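Local coordinates for fuculose-1-phosphate aldolase (Glaciozyma antarctica, PDB 4XXF), which binds a zinc ion and belongs to the class II aldolase and adducin family, with four copies of the chain in its assembly, at residues L46-P51 with H56-P61; A104-R109 with Q113-S118; Y144-L149 with F226-L231; H181-V186 with I198-Q203. All coordinates share one frame; numbering follows the deposited sequence. Where two conformers were deposited one is given.

Overall arrangement
The four contacts sample one mixed sheet and the helices packed on it, and show how contact chemistry follows position in a fold. Interaction 1 is a buried hairpin joined by backbone bonds and a carboxylate-indole bond. Interaction 2, centred about 10 Å away, touches it, its strand 114-118 lying next to strand 45-49 in the sheet, but works by apolar and ring packing. Interaction 4 is buried on the next strand of the sheet; with interaction 2 it supplies two of the three zinc-binding histidines, while its helix contact is leucine packing beside the hydrogen-bonded carboxylate of Glu201. Interaction 3, a surface contact about 27 Å from the centre of interaction 1, places one phenylalanine against the approach to an outermost strand.

Interaction 1. Residues L46-P51 with H56-P61; sequences LTVRDP and HFWVNP
The beta hairpin of strands 45-49 and 56-59 joins Val48 to Trp58 as an antiparallel hydrogen-bonded pair. Val48 N gives its hydrogen to Trp58 O at 3.0 Å, and Trp58 N returns one to Val48 O at 2.9 Å. Beyond this pair, Asp50 N reaches His56 O at 2.9 Å. At the other end, just past strand 56-59, the side-chain oxygen OD1 of Asn60 accepts from Leu46 N, 3.0 Å away. The Asn60 amide gets there because its CG is wedged between the backbone N and the carbonyl carbon (chi1 55°). On the face carrying Arg49 and Phe57, the two side chains run alongside each other; CE2 of Phe57 lies over one face of the guanidinium, 3.8 Å from Arg49 NH1, with the two planes 57° apart. Arg49 NH2 bonds to the carbonyls of His106 and Val112, and NH1 to that of Lys54. Across the sheet, the indole of Trp58 runs beside Asp50, and its NE1 binds Asp50 OD2 at 2.9 Å, through the anti lone pair of that oxygen and close to the ring plane. The same OD2 forms a salt bridge with Arg19, and OD1 takes the amides of Glu52 and Asn53. With donors on both oxygens, the Asp50 carboxylate is fixed in rotation and is probably stabilised as an anion.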
loop_
_atom_site.group_PDB
_atom_site.type_symbol
_atom_site.label_atom_id
_atom_site.label_comp_id
_atom_site.label_asym_id
_atom_site.label_seq_id
_atom_site.Cartn_x
_atom_site.Cartn_y
_atom_site.Cartn_z
ATOM N N LEU A 46 -17.030 16.893 3.650
ATOM C CA LEU A 46 -17.072 17.434 2.302
ATOM C C LEU A 46 -18.426 18.101 2.149
ATOM O O LEU A 46 -19.455 17.503 2.457
ATOM C CB LEU A 46 -16.877 16.344 1.241
ATOM C CG LEU A 46 -15.472 15.783 1.013
ATOM C CD1 LEU A 46 -15.046 14.817 2.126
ATOM C CD2 LEU A 46 -15.422 15.091 -0.336
ATOM N N THR A 47 -18.422 19.354 1.711
ATOM C CA THR A 47 -19.666 20.100 1.575
ATOM C C THR A 47 -19.854 20.622 0.161
ATOM O O THR A 47 -18.876 20.874 -0.558
ATOM C CB THR A 47 -19.718 21.308 2.536
ATOM O OG1 THR A 47 -18.570 22.146 2.335
ATOM C CG2 THR A 47 -19.758 20.852 4.003
ATOM N N VAL A 48 -21.116 20.751 -0.246
ATOM C CA VAL A 48 -21.430 21.488 -1.463
ATOM C C VAL A 48 -22.617 22.415 -1.195
ATOM O O VAL A 48 -23.598 22.050 -0.543
ATOM C CB VAL A 48 -21.713 20.539 -2.673
ATOM C CG1 VAL A 48 -22.955 19.689 -2.443
ATOM C CG2 VAL A 48 -21.841 21.337 -3.962
ATOM N N ARG A 49 -22.497 23.635 -1.693
ATOM C CA ARG A 49 -23.558 24.619 -1.555
ATOM C C ARG A 49 -24.778 24.186 -2.351
ATOM O O ARG A 49 -24.657 23.767 -3.507
ATOM C CB ARG A 49 -23.060 25.967 -2.048
ATOM C CG ARG A 49 -23.880 27.149 -1.607
ATOM C CD ARG A 49 -23.394 28.374 -2.317
ATOM N NE ARG A 49 -22.005 28.756 -2.029
ATOM C CZ ARG A 49 -21.629 29.520 -1.000
ATOM N NH1 ARG A 49 -22.520 29.920 -0.104
ATOM N NH2 ARG A 49 -20.365 29.880 -0.852
ATOM N N ASP A 50 -25.959 24.280 -1.748
ATOM C CA ASP A 50 -27.188 23.987 -2.483
ATOM C C ASP A 50 -27.374 24.980 -3.621
ATOM O O ASP A 50 -27.096 26.167 -3.453
ATOM C CB ASP A 50 -28.405 24.023 -1.554
ATOM C CG ASP A 50 -29.664 23.552 -2.240
ATOM O OD1 ASP A 50 -30.441 24.408 -2.711
ATOM O OD2 ASP A 50 -29.857 22.317 -2.322
ATOM N N PRO A 51 -27.849 24.506 -4.785
ATOM C CA PRO A 51 -27.950 25.415 -5.935
ATOM C C PRO A 51 -29.131 26.369 -5.884
ATOM O O PRO A 51 -29.195 27.284 -6.710
ATOM C CB PRO A 51 -28.092 24.457 -7.124
ATOM C CG PRO A 51 -28.647 23.197 -6.535
ATOM C CD PRO A 51 -28.035 23.094 -5.173
ATOM N N HIS A 56 -27.518 27.160 2.306
ATOM C CA HIS A 56 -27.760 25.764 2.654
ATOM C C HIS A 56 -26.686 24.904 2.023
ATOM O O HIS A 56 -26.209 25.226 0.935
ATOM C CB HIS A 56 -29.131 25.291 2.179
ATOM C CG HIS A 56 -30.276 25.941 2.888
ATOM N ND1 HIS A 56 -31.590 25.718 2.533
ATOM C CD2 HIS A 56 -30.307 26.797 3.934
ATOM C CE1 HIS A 56 -32.381 26.418 3.327
ATOM N NE2 HIS A 56 -31.629 27.086 4.185
ATOM N N PHE A 57 -26.332 23.814 2.692
ATOM C CA PHE A 57 -25.221 22.966 2.267
ATOM C C PHE A 57 -25.539 21.499 2.451
ATOM O O PHE A 57 -26.129 21.105 3.462
ATOM C CB PHE A 57 -23.965 23.335 3.058
ATOM C CG PHE A 57 -23.648 24.788 2.990
ATOM C CD1 PHE A 57 -24.189 25.683 3.904
ATOM C CD2 PHE A 57 -22.854 25.272 1.966
ATOM C CE1 PHE A 57 -23.924 27.034 3.806
ATOM C CE2 PHE A 57 -22.587 26.618 1.863
ATOM C CZ PHE A 57 -23.123 27.507 2.779
ATOM N N TRP A 58 -25.134 20.688 1.480
ATOM C CA TRP A 58 -25.180 19.235 1.607
ATOM C C TRP A 58 -23.852 18.747 2.167
ATOM O O TRP A 58 -22.791 19.261 1.803
ATOM C CB TRP A 58 -25.485 18.581 0.252
ATOM C CG TRP A 58 -26.855 18.937 -0.226
ATOM C CD1 TRP A 58 -27.191 19.966 -1.059
ATOM C CD2 TRP A 58 -28.082 18.294 0.138
ATOM N NE1 TRP A 58 -28.557 19.998 -1.246
ATOM C CE2 TRP A 58 -29.125 18.982 -0.523
ATOM C CE3 TRP A 58 -28.401 17.202 0.958
ATOM C CZ2 TRP A 58 -30.468 18.616 -0.384
ATOM C CZ3 TRP A 58 -29.742 16.841 1.093
ATOM C CH2 TRP A 58 -30.753 17.546 0.422
ATOM N N VAL A 59 -23.915 17.774 3.071
ATOM C CA VAL A 59 -22.721 17.309 3.762
ATOM C C VAL A 59 -22.914 15.854 4.160
ATOM O O VAL A 59 -24.042 15.370 4.281
ATOM C CB VAL A 59 -22.419 18.202 5.009
ATOM C CG1 VAL A 59 -23.532 18.098 6.020
ATOM C CG2 VAL A 59 -21.076 17.865 5.660
ATOM N N ASN A 60 -21.806 15.147 4.342
ATOM C CA ASN A 60 -21.850 13.805 4.910
ATOM C C ASN A 60 -22.319 13.821 6.361
ATOM O O ASN A 60 -21.987 14.739 7.111
ATOM C CB ASN A 60 -20.472 13.156 4.808
ATOM C CG ASN A 60 -19.380 13.998 5.435
ATOM O OD1 ASN A 60 -19.088 15.113 4.990
ATOM N ND2 ASN A 60 -18.751 13.457 6.472
ATOM N N PRO A 61 -23.135 12.824 6.751
ATOM C CA PRO A 61 -23.634 12.756 8.127
ATOM C C PRO A 61 -22.571 12.195 9.066
ATOM O O PRO A 61 -21.806 11.310 8.678
ATOM C CB PRO A 61 -24.837 11.823 8.017
ATOM C CG PRO A 61 -24.469 10.899 6.886
ATOM C CD PRO A 61 -23.722 11.770 5.897
HETATM O O HOH W 1 -32.188 24.309 -0.043
#

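Interaction 2. Residues A104-R109 with Q113-S118; sequences AIHKAR and QAICHS. With ZN (zinc ion), chain B.
Ile115 overlaps the imidazole of His106 with its CD1 methyl, a CH-pi contact over one face of the ring. The methyl carbon sits 3.5 Å from the ring centroid and only 17° off the normal, though shifted toward the NE2 and CD2 rim. Helix 96-108 here packs on the central strand 114-118 of an alpha/beta sandwich, the two short segments running nearly antiparallel with axes 9.6 Å apart. Ile105, one residue earlier on the helix, meets the same methyl from another side: its CB lies 3.7 Å from Ile115 CD1. The methyl thus meets the ring face and, at a wide angle to it, CB and CG2 of Ile105. Ile115 reaches this far because its chain is extended beyond CG1 (chi2 175°), which carries CD1 up from the sheet toward the helix. The ring it meets is held at both nitrogens, by Val112 O at ND1 and Thr47 OG1 at NE2, so its tilt is fixed. At the ring edge, CE1 of His106 points to Gln113 O, 3.5 Å away. Gln113 and Ala114 together face Gly187 as a classic beta bulge at the start of the strand. Farther along, His117 ND1 donates to Leu183 O, a second-shell carbonyl that helps orient the ring. Its opposite nitrogen joins His119, His181 and three waters around the metal, with His117 NE2 placed 2.1 Å from the zinc ion.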
loop_
_atom_site.group_PDB
_atom_site.type_symbol
_atom_site.label_atom_id
_atom_site.label_comp_id
_atom_site.label_asym_id
_atom_site.label_seq_id
_atom_site.Cartn_x
_atom_site.Cartn_y
_atom_site.Cartn_z
ATOM N N ALA A 104 -17.857 29.135 7.533
ATOM C CA ALA A 104 -17.137 30.408 7.526
ATOM C C ALA A 104 -16.507 30.677 6.163
ATOM O O ALA A 104 -16.577 31.792 5.658
ATOM C CB ALA A 104 -16.072 30.439 8.616
ATOM N N ILE A 105 -15.906 29.660 5.550
ATOM C CA ILE A 105 -15.326 29.854 4.226
ATOM C C ILE A 105 -16.400 30.119 3.152
ATOM O O ILE A 105 -16.249 31.038 2.342
ATOM C CB ILE A 105 -14.470 28.639 3.808
ATOM C CG1 ILE A 105 -13.279 28.470 4.756
ATOM C CG2 ILE A 105 -14.011 28.794 2.353
ATOM C CD1 ILE A 105 -12.604 27.098 4.643
ATOM N N HIS A 106 -17.462 29.306 3.131
ATOM C CA HIS A 106 -18.561 29.503 2.173
ATOM C C HIS A 106 -19.153 30.925 2.289
ATOM O O HIS A 106 -19.560 31.528 1.291
ATOM C CB HIS A 106 -19.693 28.472 2.383
ATOM C CG HIS A 106 -19.395 27.081 1.900
ATOM N ND1 HIS A 106 -19.236 26.755 0.569
ATOM C CD2 HIS A 106 -19.331 25.910 2.580
ATOM C CE1 HIS A 106 -19.033 25.452 0.457
ATOM N NE2 HIS A 106 -19.087 24.914 1.666
ATOM N N LYS A 107 -19.210 31.458 3.508
ATOM C CA LYS A 107 -19.773 32.783 3.737
ATOM C C LYS A 107 -18.850 33.863 3.193
ATOM O O LYS A 107 -19.304 34.831 2.584
ATOM C CB LYS A 107 -20.017 33.005 5.227
ATOM C CG LYS A 107 -20.770 34.285 5.546
ATOM C CD LYS A 107 -20.567 34.708 6.997
ATOM C CE LYS A 107 -20.935 33.595 7.962
ATOM N NZ LYS A 107 -19.929 33.443 9.057
ATOM N N ALA A 108 -17.549 33.675 3.404
ATOM C CA ALA A 108 -16.543 34.648 2.988
ATOM C C ALA A 108 -16.370 34.660 1.478
ATOM O O ALA A 108 -16.113 35.701 0.881
ATOM C CB ALA A 108 -15.214 34.356 3.659
ATOM N N ARG A 109 -16.483 33.483 0.870
ATOM C CA ARG A 109 -16.230 33.345 -0.563
ATOM C C ARG A 109 -17.406 32.737 -1.320
ATOM O O ARG A 109 -17.529 31.514 -1.402
ATOM C CB ARG A 109 -14.973 32.510 -0.781
ATOM C CG ARG A 109 -13.734 33.170 -0.196
ATOM C CD ARG A 109 -12.486 32.322 -0.370
ATOM N NE ARG A 109 -12.271 31.889 -1.752
ATOM C CZ ARG A 109 -11.254 31.124 -2.128
ATOM N NH1 ARG A 109 -10.344 30.750 -1.239
ATOM N NH2 ARG A 109 -11.145 30.739 -3.391
ATOM N N GLN A 113 -17.973 26.706 -4.032
ATOM C CA GLN A 113 -19.154 25.871 -3.998
ATOM C C GLN A 113 -18.908 24.593 -3.206
ATOM O O GLN A 113 -19.842 24.018 -2.662
ATOM C CB GLN A 113 -19.605 25.569 -5.429
ATOM C CG GLN A 113 -20.007 26.830 -6.197
ATOM C CD GLN A 113 -21.091 27.618 -5.480
ATOM O OE1 GLN A 113 -22.236 27.187 -5.414
ATOM N NE2 GLN A 113 -20.725 28.767 -4.924
ATOM N N ALA A 114 -17.651 24.173 -3.117
ATOM C CA ALA A 114 -17.324 22.909 -2.465
ATOM C C ALA A 114 -16.059 23.021 -1.650
ATOM O O ALA A 114 -15.118 23.731 -2.040
ATOM C CB ALA A 114 -17.166 21.802 -3.500
ATOM N N ILE A 115 -16.040 22.317 -0.521
ATOM C CA ILE A 115 -14.886 22.320 0.375
ATOM C C ILE A 115 -14.622 20.896 0.823
ATOM O O ILE A 115 -15.557 20.171 1.153
ATOM C CB ILE A 115 -15.133 23.252 1.600
ATOM C CG1 ILE A 115 -15.456 24.683 1.148
ATOM C CG2 ILE A 115 -13.946 23.222 2.559
ATOM C CD1 ILE A 115 -15.822 25.606 2.280
ATOM N N CYS A 116 -13.343 20.504 0.822
ATOM C CA CYS A 116 -12.918 19.164 1.246
ATOM C C CYS A 116 -11.947 19.221 2.399
ATOM O O CYS A 116 -10.961 19.947 2.346
ATOM C CB CYS A 116 -12.228 18.402 0.110
ATOM S SG CYS A 116 -13.162 18.173 -1.394
ATOM N N HIS A 117 -12.203 18.410 3.417
ATOM C CA HIS A 117 -11.277 18.257 4.515
ATOM C C HIS A 117 -11.300 16.822 5.026
ATOM O O HIS A 117 -12.358 16.238 5.216
ATOM C CB HIS A 117 -11.629 19.219 5.642
ATOM C CG HIS A 117 -10.827 19.005 6.882
ATOM N ND1 HIS A 117 -9.461 19.197 6.932
ATOM C CD2 HIS A 117 -11.196 18.600 8.118
ATOM C CE1 HIS A 117 -9.027 18.932 8.153
ATOM N NE2 HIS A 117 -10.060 18.554 8.892
ATOM N N SER A 118 -10.122 16.258 5.250
ATOM C CA SER A 118 -10.002 14.916 5.789
ATOM C C SER A 118 -8.629 14.802 6.404
ATOM O O SER A 118 -7.708 15.510 5.990
ATOM C CB SER A 118 -10.195 13.873 4.683
ATOM O OG SER A 118 -10.369 12.570 5.206
HETATM ZN ZN ZN B . -10.131 18.256 10.965
HETATM O O HOH W 2 -10.573 18.274 12.942
HETATM O O HOH W 3 -11.988 17.138 10.896
HETATM O O HOH W 4 -11.409 20.033 11.072
#

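Interaction 3. Residues Y144-L149 with F226-L231; sequences YGDVAL and FTFKEL
Phe228 swings its ring out from the helix with CG trans to the main-chain nitrogen (chi1 178°), and a chi2 of 88° stands the ring across the side chain to meet Tyr144 and Asp146. The partner Asp146 has its carboxylate carbon on the far side of CB from its own N, which leaves CB as the atom facing Phe228 CE1. The Phe228 ring rests against the carbonyl oxygen of Tyr144 and the CB of Asp146. Tyr144 O approaches the ring obliquely and is nearest to Phe228 CD1, at 3.5 Å. Farther along the ring, Asp146 CB lies 3.8 Å from Phe228 CE1. The Asp146 carboxylate stands almost perpendicular to the ring, with planes 88° apart, and its OD2 is 4.0 Å from Phe228 CZ. A looser apolar contact brings Tyr144 CD2 to 4.2 Å from Phe228 CB, so the tyrosine ring borders the base of the phenylalanine side chain. Tyr144 OH bonds to Glu221, and the same Asp146 OD2 that skirts the ring forms a salt bridge with Lys174, whose residue Phe228 also touches. That salt bridge probably limits the rotation of the Asp146 carboxylate. Within the helix, Thr227 O accepts from both Glu230 N and Leu231 N. The whole is plain surface packing of helix 221-231 on the loop that leads into strand 147-150, an outermost strand, within this chain, of the mixed beta sheet of this alpha/beta fold.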
loop_
_atom_site.group_PDB
_atom_site.type_symbol
_atom_site.label_atom_id
_atom_site.label_comp_id
_atom_site.label_asym_id
_atom_site.label_seq_id
_atom_site.Cartn_x
_atom_site.Cartn_y
_atom_site.Cartn_z
ATOM N N TYR A 144 1.527 26.667 -6.792
ATOM C CA TYR A 144 2.472 27.781 -6.779
ATOM C C TYR A 144 1.778 29.092 -6.440
ATOM O O TYR A 144 0.866 29.515 -7.136
ATOM C CB TYR A 144 3.178 27.881 -8.129
ATOM C CG TYR A 144 4.010 29.124 -8.280
ATOM C CD1 TYR A 144 5.202 29.266 -7.584
ATOM C CD2 TYR A 144 3.593 30.155 -9.094
ATOM C CE1 TYR A 144 5.963 30.404 -7.708
ATOM C CE2 TYR A 144 4.349 31.292 -9.228
ATOM C CZ TYR A 144 5.526 31.407 -8.531
ATOM O OH TYR A 144 6.271 32.556 -8.672
ATOM N N GLY A 145 2.202 29.701 -5.341
ATOM C CA GLY A 145 1.619 30.946 -4.873
ATOM C C GLY A 145 0.153 30.846 -4.487
ATOM O O GLY A 145 -0.507 31.878 -4.317
ATOM N N ASP A 146 -0.357 29.628 -4.327
ATOM C CA ASP A 146 -1.793 29.449 -4.143
ATOM C C ASP A 146 -2.137 28.432 -3.068
ATOM O O ASP A 146 -3.228 27.856 -3.078
ATOM C CB ASP A 146 -2.459 29.047 -5.468
ATOM C CG ASP A 146 -3.908 29.520 -5.569
ATOM O OD1 ASP A 146 -4.243 30.605 -5.032
ATOM O OD2 ASP A 146 -4.717 28.821 -6.208
ATOM N N VAL A 147 -1.212 28.202 -2.135
ATOM C CA VAL A 147 -1.513 27.358 -0.985
ATOM C C VAL A 147 -1.084 28.092 0.284
ATOM O O VAL A 147 0.014 28.659 0.356
ATOM C CB VAL A 147 -0.848 25.947 -1.082
ATOM C CG1 VAL A 147 0.664 26.030 -1.289
ATOM C CG2 VAL A 147 -1.185 25.111 0.145
ATOM N N ALA A 148 -1.988 28.137 1.250
ATOM C CA ALA A 148 -1.750 28.834 2.502
ATOM C C ALA A 148 -1.189 27.899 3.565
ATOM O O ALA A 148 -1.249 26.679 3.446
ATOM C CB ALA A 148 -3.041 29.478 2.991
ATOM N N LEU A 149 -0.645 28.500 4.614
ATOM C CA LEU A 149 -0.146 27.762 5.760
ATOM C C LEU A 149 -0.611 28.472 7.005
ATOM O O LEU A 149 -0.307 29.648 7.200
ATOM C CB LEU A 149 1.386 27.664 5.746
ATOM C CG LEU A 149 2.053 26.972 6.949
ATOM C CD1 LEU A 149 1.625 25.509 7.082
ATOM C CD2 LEU A 149 3.578 27.092 6.870
ATOM N N PHE A 226 4.795 29.490 -15.041
ATOM C CA PHE A 226 4.344 29.025 -16.345
ATOM C C PHE A 226 3.434 27.807 -16.203
ATOM O O PHE A 226 2.359 27.735 -16.804
ATOM C CB PHE A 226 5.551 28.694 -17.228
ATOM C CG PHE A 226 5.179 28.144 -18.573
ATOM C CD1 PHE A 226 4.903 28.994 -19.625
ATOM C CD2 PHE A 226 5.101 26.776 -18.782
ATOM C CE1 PHE A 226 4.558 28.497 -20.868
ATOM C CE2 PHE A 226 4.756 26.269 -20.024
ATOM C CZ PHE A 226 4.486 27.129 -21.065
ATOM N N THR A 227 3.867 26.855 -15.384
ATOM C CA THR A 227 3.122 25.619 -15.207
ATOM C C THR A 227 1.811 25.864 -14.442
ATOM O O THR A 227 0.794 25.225 -14.731
ATOM C CB THR A 227 4.001 24.566 -14.501
ATOM O OG1 THR A 227 5.210 24.385 -15.251
ATOM C CG2 THR A 227 3.287 23.228 -14.422
ATOM N N PHE A 228 1.816 26.802 -13.498
ATOM C CA PHE A 228 0.596 27.151 -12.778
ATOM C C PHE A 228 -0.504 27.629 -13.729
ATOM O O PHE A 228 -1.688 27.345 -13.507
ATOM C CB PHE A 228 0.873 28.226 -11.722
ATOM C CG PHE A 228 -0.357 28.673 -10.975
ATOM C CD1 PHE A 228 -0.768 28.012 -9.827
ATOM C CD2 PHE A 228 -1.115 29.746 -11.425
ATOM C CE1 PHE A 228 -1.902 28.420 -9.139
ATOM C CE2 PHE A 228 -2.254 30.157 -10.740
ATOM C CZ PHE A 228 -2.648 29.487 -9.595
ATOM N N LYS A 229 -0.127 28.372 -14.768
ATOM C CA LYS A 229 -1.118 28.841 -15.735
ATOM C C LYS A 229 -1.848 27.662 -16.376
ATOM O O LYS A 229 -3.027 27.759 -16.721
ATOM C CB LYS A 229 -0.462 29.700 -16.821
ATOM C CG LYS A 229 -1.463 30.410 -17.714
ATOM C CD LYS A 229 -0.772 31.307 -18.733
ATOM C CE LYS A 229 -1.785 32.096 -19.553
ATOM N NZ LYS A 229 -1.138 32.942 -20.600
ATOM N N GLU A 230 -1.150 26.539 -16.507
ATOM C CA GLU A 230 -1.706 25.355 -17.158
ATOM C C GLU A 230 -2.454 24.418 -16.203
ATOM O O GLU A 230 -3.430 23.785 -16.597
ATOM C CB GLU A 230 -0.586 24.578 -17.862
ATOM C CG GLU A 230 0.448 25.460 -18.589
ATOM C CD GLU A 230 -0.082 26.131 -19.856
ATOM O OE1 GLU A 230 -1.166 26.754 -19.823
ATOM O OE2 GLU A 230 0.605 26.046 -20.897
ATOM N N LEU A 231 -1.996 24.338 -14.959
ATOM C CA LEU A 231 -2.505 23.340 -14.012
ATOM C C LEU A 231 -3.328 23.891 -12.866
ATOM O O LEU A 231 -4.010 23.132 -12.178
ATOM C CB LEU A 231 -1.345 22.549 -13.386
ATOM C CG LEU A 231 -0.416 21.773 -14.308
ATOM C CD1 LEU A 231 0.541 20.959 -13.462
ATOM C CD2 LEU A 231 -1.196 20.872 -15.254
#

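Interaction 4. Residues H181-V186 with I198-Q203; sequences HGLLTV and IMLEKQ. With ZN (zinc ion), chain B.
Glu201 OE1 is gripped by the Ser120 hydroxyl and the Gly123 amide, while it also lies 3.7 Å from Leu183 CD1. Its companion OE2 takes the Tyr122 amide, so the carboxylate meets the start of helix 121-127, whose dipole probably favours its negative charge. Glu201 belongs to helix 190-213, which packs nearly antiparallel on strand 182-187 of the alpha/beta sandwich, with short-segment axes 9.3 Å apart. The buried contact between them is aliphatic. Leu183 and Leu200 meet at an angle through their methyls, with Leu183 CD2 3.8 Å from Leu200 CD2. The second branch of Leu183, CD1, turns toward Glu201 and fills in beside its bent side chain (chi2 70°). On the helix's outer side, Lys202 bonds to Thr121 of a second subunit. At the start of the strand, His181 and Gly182 face Leu178 as a classic beta bulge. There the His181 imidazole points to the metal, its NE2 2.1 Å from the zinc ion.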
loop_
_atom_site.group_PDB
_atom_site.type_symbol
_atom_site.label_atom_id
_atom_site.label_comp_id
_atom_site.label_asym_id
_atom_site.label_seq_id
_atom_site.Cartn_x
_atom_site.Cartn_y
_atom_site.Cartn_z
ATOM N N HIS A 181 -2.639 19.296 11.853
ATOM C CA HIS A 181 -4.038 18.989 11.606
ATOM C C HIS A 181 -4.169 18.253 10.282
ATOM O O HIS A 181 -4.497 17.057 10.262
ATOM C CB HIS A 181 -4.857 20.288 11.645
ATOM C CG HIS A 181 -6.336 20.094 11.540
ATOM N ND1 HIS A 181 -7.223 21.145 11.630
ATOM C CD2 HIS A 181 -7.089 18.982 11.358
ATOM C CE1 HIS A 181 -8.459 20.691 11.501
ATOM N NE2 HIS A 181 -8.404 19.379 11.341
ATOM N N GLY A 182 -3.878 18.943 9.185
ATOM C CA GLY A 182 -3.990 18.320 7.879
ATOM C C GLY A 182 -4.353 19.332 6.817
ATOM O O GLY A 182 -4.014 20.507 6.925
ATOM N N LEU A 183 -5.075 18.865 5.814
ATOM C CA LEU A 183 -5.327 19.639 4.602
ATOM C C LEU A 183 -6.779 20.048 4.455
ATOM O O LEU A 183 -7.684 19.311 4.837
ATOM C CB LEU A 183 -4.935 18.823 3.373
ATOM C CG LEU A 183 -3.551 18.178 3.382
ATOM C CD1 LEU A 183 -3.402 17.351 2.113
ATOM C CD2 LEU A 183 -2.482 19.232 3.462
ATOM N N LEU A 184 -6.996 21.203 3.842
ATOM C CA LEU A 184 -8.329 21.605 3.417
ATOM C C LEU A 184 -8.224 22.256 2.038
ATOM O O LEU A 184 -7.307 23.053 1.794
ATOM C CB LEU A 184 -8.954 22.560 4.442
ATOM C CG LEU A 184 -10.346 23.123 4.142
ATOM C CD1 LEU A 184 -11.081 23.420 5.430
ATOM C CD2 LEU A 184 -10.278 24.397 3.310
ATOM N N THR A 185 -9.151 21.918 1.138
ATOM C CA THR A 185 -9.161 22.508 -0.195
ATOM C C THR A 185 -10.539 23.043 -0.518
ATOM O O THR A 185 -11.540 22.622 0.068
ATOM C CB THR A 185 -8.748 21.508 -1.289
ATOM O OG1 THR A 185 -9.693 20.432 -1.320
ATOM C CG2 THR A 185 -7.351 20.963 -1.020
ATOM N N VAL A 186 -10.589 23.993 -1.450
ATOM C CA VAL A 186 -11.855 24.583 -1.870
ATOM C C VAL A 186 -11.927 24.605 -3.386
ATOM O O VAL A 186 -10.900 24.534 -4.064
ATOM C CB VAL A 186 -12.036 26.022 -1.318
ATOM C CG1 VAL A 186 -11.866 26.040 0.194
ATOM C CG2 VAL A 186 -11.053 26.983 -1.993
ATOM N N ILE A 198 -6.485 15.683 -3.813
ATOM C CA ILE A 198 -5.685 14.555 -4.290
ATOM C C ILE A 198 -4.256 15.001 -4.603
ATOM O O ILE A 198 -3.276 14.335 -4.233
ATOM C CB ILE A 198 -6.320 13.915 -5.544
ATOM C CG1 ILE A 198 -7.610 13.185 -5.167
ATOM C CG2 ILE A 198 -5.364 12.938 -6.208
ATOM C CD1 ILE A 198 -8.487 12.843 -6.384
ATOM N N MET A 199 -4.129 16.127 -5.300
ATOM C CA MET A 199 -2.810 16.600 -5.700
ATOM C C MET A 199 -1.997 17.084 -4.514
ATOM O O MET A 199 -0.777 16.899 -4.485
ATOM C CB MET A 199 -2.935 17.696 -6.762
ATOM C CG MET A 199 -3.532 17.163 -8.065
ATOM S SD MET A 199 -3.715 18.443 -9.326
ATOM C CE MET A 199 -2.016 18.620 -9.878
ATOM N N LEU A 200 -2.648 17.709 -3.539
ATOM C CA LEU A 200 -1.921 18.227 -2.378
ATOM C C LEU A 200 -1.471 17.082 -1.474
ATOM O O LEU A 200 -0.333 17.085 -1.003
ATOM C CB LEU A 200 -2.783 19.229 -1.598
ATOM C CG LEU A 200 -2.116 19.968 -0.436
ATOM C CD1 LEU A 200 -0.864 20.690 -0.906
ATOM C CD2 LEU A 200 -3.109 20.944 0.145
ATOM N N GLU A 201 -2.338 16.097 -1.255
ATOM C CA GLU A 201 -1.953 14.920 -0.482
ATOM C C GLU A 201 -0.766 14.215 -1.135
ATOM O O GLU A 201 0.193 13.833 -0.455
ATOM C CB GLU A 201 -3.141 13.962 -0.331
ATOM C CG GLU A 201 -2.825 12.601 0.342
ATOM C CD GLU A 201 -2.509 12.668 1.824
ATOM O OE1 GLU A 201 -2.592 13.765 2.429
ATOM O OE2 GLU A 201 -2.202 11.591 2.379
ATOM N N LYS A 202 -0.809 14.081 -2.459
ATOM C CA LYS A 202 0.302 13.458 -3.176
ATOM C C LYS A 202 1.587 14.262 -3.036
ATOM O O LYS A 202 2.655 13.683 -2.791
ATOM C CB LYS A 202 -0.046 13.276 -4.656
ATOM C CG LYS A 202 1.066 12.619 -5.490
ATOM C CD LYS A 202 1.500 11.250 -4.981
ATOM C CE LYS A 202 0.378 10.220 -5.055
ATOM N NZ LYS A 202 0.830 8.880 -4.576
ATOM N N GLN A 203 1.529 15.589 -3.167
ATOM C CA GLN A 203 2.764 16.344 -3.062
ATOM C C GLN A 203 3.304 16.330 -1.627
ATOM O O GLN A 203 4.519 16.353 -1.434
ATOM C CB GLN A 203 2.589 17.775 -3.563
ATOM C CG GLN A 203 3.918 18.535 -3.616
ATOM C CD GLN A 203 4.970 17.894 -4.510
ATOM O OE1 GLN A 203 4.659 17.269 -5.517
ATOM N NE2 GLN A 203 6.227 18.067 -4.144
HETATM ZN ZN ZN B . -10.131 18.256 10.965
HETATM O O HOH W 2 -10.573 18.274 12.942
HETATM O O HOH W 3 -11.988 17.138 10.896
HETATM O O HOH W 4 -11.409 20.033 11.072
#